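Cytochrome P450 (Bacillus megaterium, PDB 5L92) binds heme b and the steroid corticosterone, and probably acts as a monooxygenase that hydroxylates steroids. Local coordinates at residues 358-361 against 362-365. Sequence-based numbering, arbitrary orientation.
Sequences ARIE and AKIM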
ATOM      1  N   ALA A 358       3.089  -6.449  -6.798  1.00 27.97           N
ATOM      2  CA  ALA A 358       3.754  -6.234  -5.513  1.00 27.63           C
ATOM      3  C   ALA A 358       4.504  -7.498  -5.065  1.00 27.44           C
ATOM      4  O   ALA A 358       5.677  -7.438  -4.701  1.00 26.22           O
ATOM      5  CB  ALA A 358       2.724  -5.787  -4.455  1.00 26.89           C
ATOM      6  N   ARG A 359       3.866  -8.665  -5.166  1.00 27.09           N
ATOM      7  CA  ARG A 359       4.530  -9.907  -4.742  1.00 27.82           C
ATOM      8  C   ARG A 359       5.791 -10.198  -5.550  1.00 29.20           C
ATOM      9  O   ARG A 359       6.819 -10.609  -4.981  1.00 28.11           O
ATOM     10  CB  ARG A 359       3.547 -11.056  -4.839  1.00 28.77           C
ATOM     11  CG  ARG A 359       2.509 -10.958  -3.753  1.00 28.25           C
ATOM     12  CD  ARG A 359       1.287 -11.823  -4.019  1.00 29.52           C
ATOM     13  NE  ARG A 359       0.614 -12.113  -2.748  1.00 29.30           N
ATOM     14  CZ  ARG A 359      -0.703 -12.195  -2.581  1.00 28.90           C
ATOM     15  NH1 ARG A 359      -1.514 -12.014  -3.611  1.00 30.77           N
ATOM     16  NH2 ARG A 359      -1.213 -12.458  -1.371  1.00 28.63           N
ATOM     17  N   ILE A 360       5.745  -9.992  -6.873  1.00 30.06           N
ATOM     18  CA  ILE A 360       6.906 -10.294  -7.694  1.00 32.38           C
ATOM     19  C   ILE A 360       8.010  -9.250  -7.513  1.00 30.74           C
ATOM     20  O   ILE A 360       9.197  -9.601  -7.445  1.00 30.37           O
ATOM     21  CB  ILE A 360       6.483 -10.461  -9.171  1.00 37.19           C
ATOM     22  CG1 ILE A 360       7.459 -11.363  -9.891  1.00 45.84           C
ATOM     23  CG2 ILE A 360       6.442  -9.141  -9.939  1.00 39.57           C
ATOM     24  CD1 ILE A 360       7.196 -12.830  -9.620  1.00 59.16           C
ATOM     25  N   GLU A 361       7.664  -7.962  -7.436  1.00 29.36           N
ATOM     26  CA  GLU A 361       8.673  -6.964  -7.068  1.00 29.43           C
ATOM     27  C   GLU A 361       9.353  -7.338  -5.750  1.00 29.07           C
ATOM     28  O   GLU A 361      10.581  -7.282  -5.626  1.00 27.91           O
ATOM     29  CB  GLU A 361       8.044  -5.562  -6.939  1.00 29.06           C
ATOM     30  CG  GLU A 361       7.658  -4.850  -8.272  1.00 30.95           C
ATOM     31  CD  GLU A 361       6.674  -3.630  -8.087  1.00 31.77           C
ATOM     32  OE1 GLU A 361       6.004  -3.472  -7.017  1.00 29.93           O
ATOM     33  OE2 GLU A 361       6.568  -2.824  -9.037  1.00 30.84           O
ATOM     34  N   ALA A 362       8.565  -7.679  -4.742  1.00 28.09           N
ATOM     35  CA  ALA A 362       9.133  -7.962  -3.421  1.00 28.64           C
ATOM     36  C   ALA A 362      10.049  -9.189  -3.447  1.00 29.52           C
ATOM     37  O   ALA A 362      11.192  -9.140  -2.980  1.00 29.00           O
ATOM     38  CB  ALA A 362       7.995  -8.156  -2.427  1.00 27.50           C
ATOM     39  N   LYS A 363       9.548 -10.305  -3.973  1.00 29.92           N
ATOM     40  CA  LYS A 363      10.332 -11.538  -4.109  1.00 31.67           C
ATOM     41  C   LYS A 363      11.680 -11.301  -4.789  1.00 31.67           C
ATOM     42  O   LYS A 363      12.737 -11.627  -4.245  1.00 30.72           O
ATOM     43  CB  LYS A 363       9.524 -12.575  -4.898  1.00 35.34           C
ATOM     44  CG  LYS A 363      10.151 -13.965  -4.929  1.00 40.41           C
ATOM     45  CD  LYS A 363       9.385 -14.871  -5.888  1.00 47.54           C
ATOM     46  CE  LYS A 363       9.488 -14.357  -7.299  1.00 51.63           C
ATOM     47  NZ  LYS A 363       9.508 -15.450  -8.312  1.00 70.33           N
ATOM     48  N   ILE A 364      11.661 -10.735  -5.993  1.00 31.10           N
ATOM     49  CA  ILE A 364      12.889 -10.562  -6.753  1.00 30.69           C
ATOM     50  C   ILE A 364      13.866  -9.684  -5.985  1.00 29.83           C
ATOM     51  O   ILE A 364      15.058  -9.993  -5.886  1.00 28.96           O
ATOM     52  CB  ILE A 364      12.559  -9.983  -8.149  1.00 30.84           C
ATOM     53  CG1 ILE A 364      11.799 -11.028  -8.962  1.00 34.15           C
ATOM     54  CG2 ILE A 364      13.808  -9.471  -8.816  1.00 31.16           C
ATOM     55  CD1 ILE A 364      11.304 -10.592 -10.329  1.00 36.94           C
ATOM     56  N   MET A 365      13.387  -8.577  -5.420  1.00 29.13           N
ATOM     57  CA  MET A 365      14.311  -7.703  -4.701  1.00 30.06           C
ATOM     58  C   MET A 365      14.825  -8.381  -3.426  1.00 30.10           C
ATOM     59  O   MET A 365      16.005  -8.293  -3.090  1.00 29.99           O
ATOM     60  CB  MET A 365      13.628  -6.384  -4.385  1.00 30.43           C
ATOM     61  CG  MET A 365      14.370  -5.450  -3.450  1.00 32.35           C
ATOM     62  SD  MET A 365      15.970  -4.898  -4.018  1.00 43.99           S
ATOM     63  CE  MET A 365      15.487  -3.460  -4.997  1.00 37.51           C
TER
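Ile360 meets both Lys363 and Ile364 on one flank of helix 355-372, the helix that follows the heme-ligating Cys352 and corresponds to the L helix of the P450 fold. Its CG1 lies 3.9 Å from CD1 of Ile364, the two side chains running side by side in the same direction. In Ile360, chi1 of -154° sets CG1 anti to the backbone N, and chi2 of 80° turns CD1 toward Lys363. The lysine chain, bent at chi3 and chi4, crosses it at a slant; CE of Lys363 lies 3.6 Å from CD1 of Ile360, a methylene-on-methyl contact. Ile360, Lys363 and Ile364 are only partly exposed: both isoleucines pack on Glu112 and Ile115 of helix 112-125, and the lysine ammonium makes a long, weak ion pair with Glu112.

Buried instead are Ala358, Glu361, Ala362 and Met365. Ala358 touches the heme, Ala362 packs on Leu250 and Ile251 of helix 247-260, and Met365 reaches Ile251 and Leu142. Packing is close here, with CB of Ala362 3.3 Å from O of Ala358. Four i to i+4 backbone bonds join the turns, all with N-H...O angles of at least 161°, among them Ala362 N to Ala358 O at 2.9 Å. The guanidinium of Arg359 forms a salt bridge through NH2 with Glu280. The chemistry implies a buried side that meets the heme at Ala358 and neighbouring helices beyond it, with the carboxylate of Glu361 hydrogen-bonded through OE1 to Thr247, and a looser side where aliphatic contact accompanies weak charge pairing.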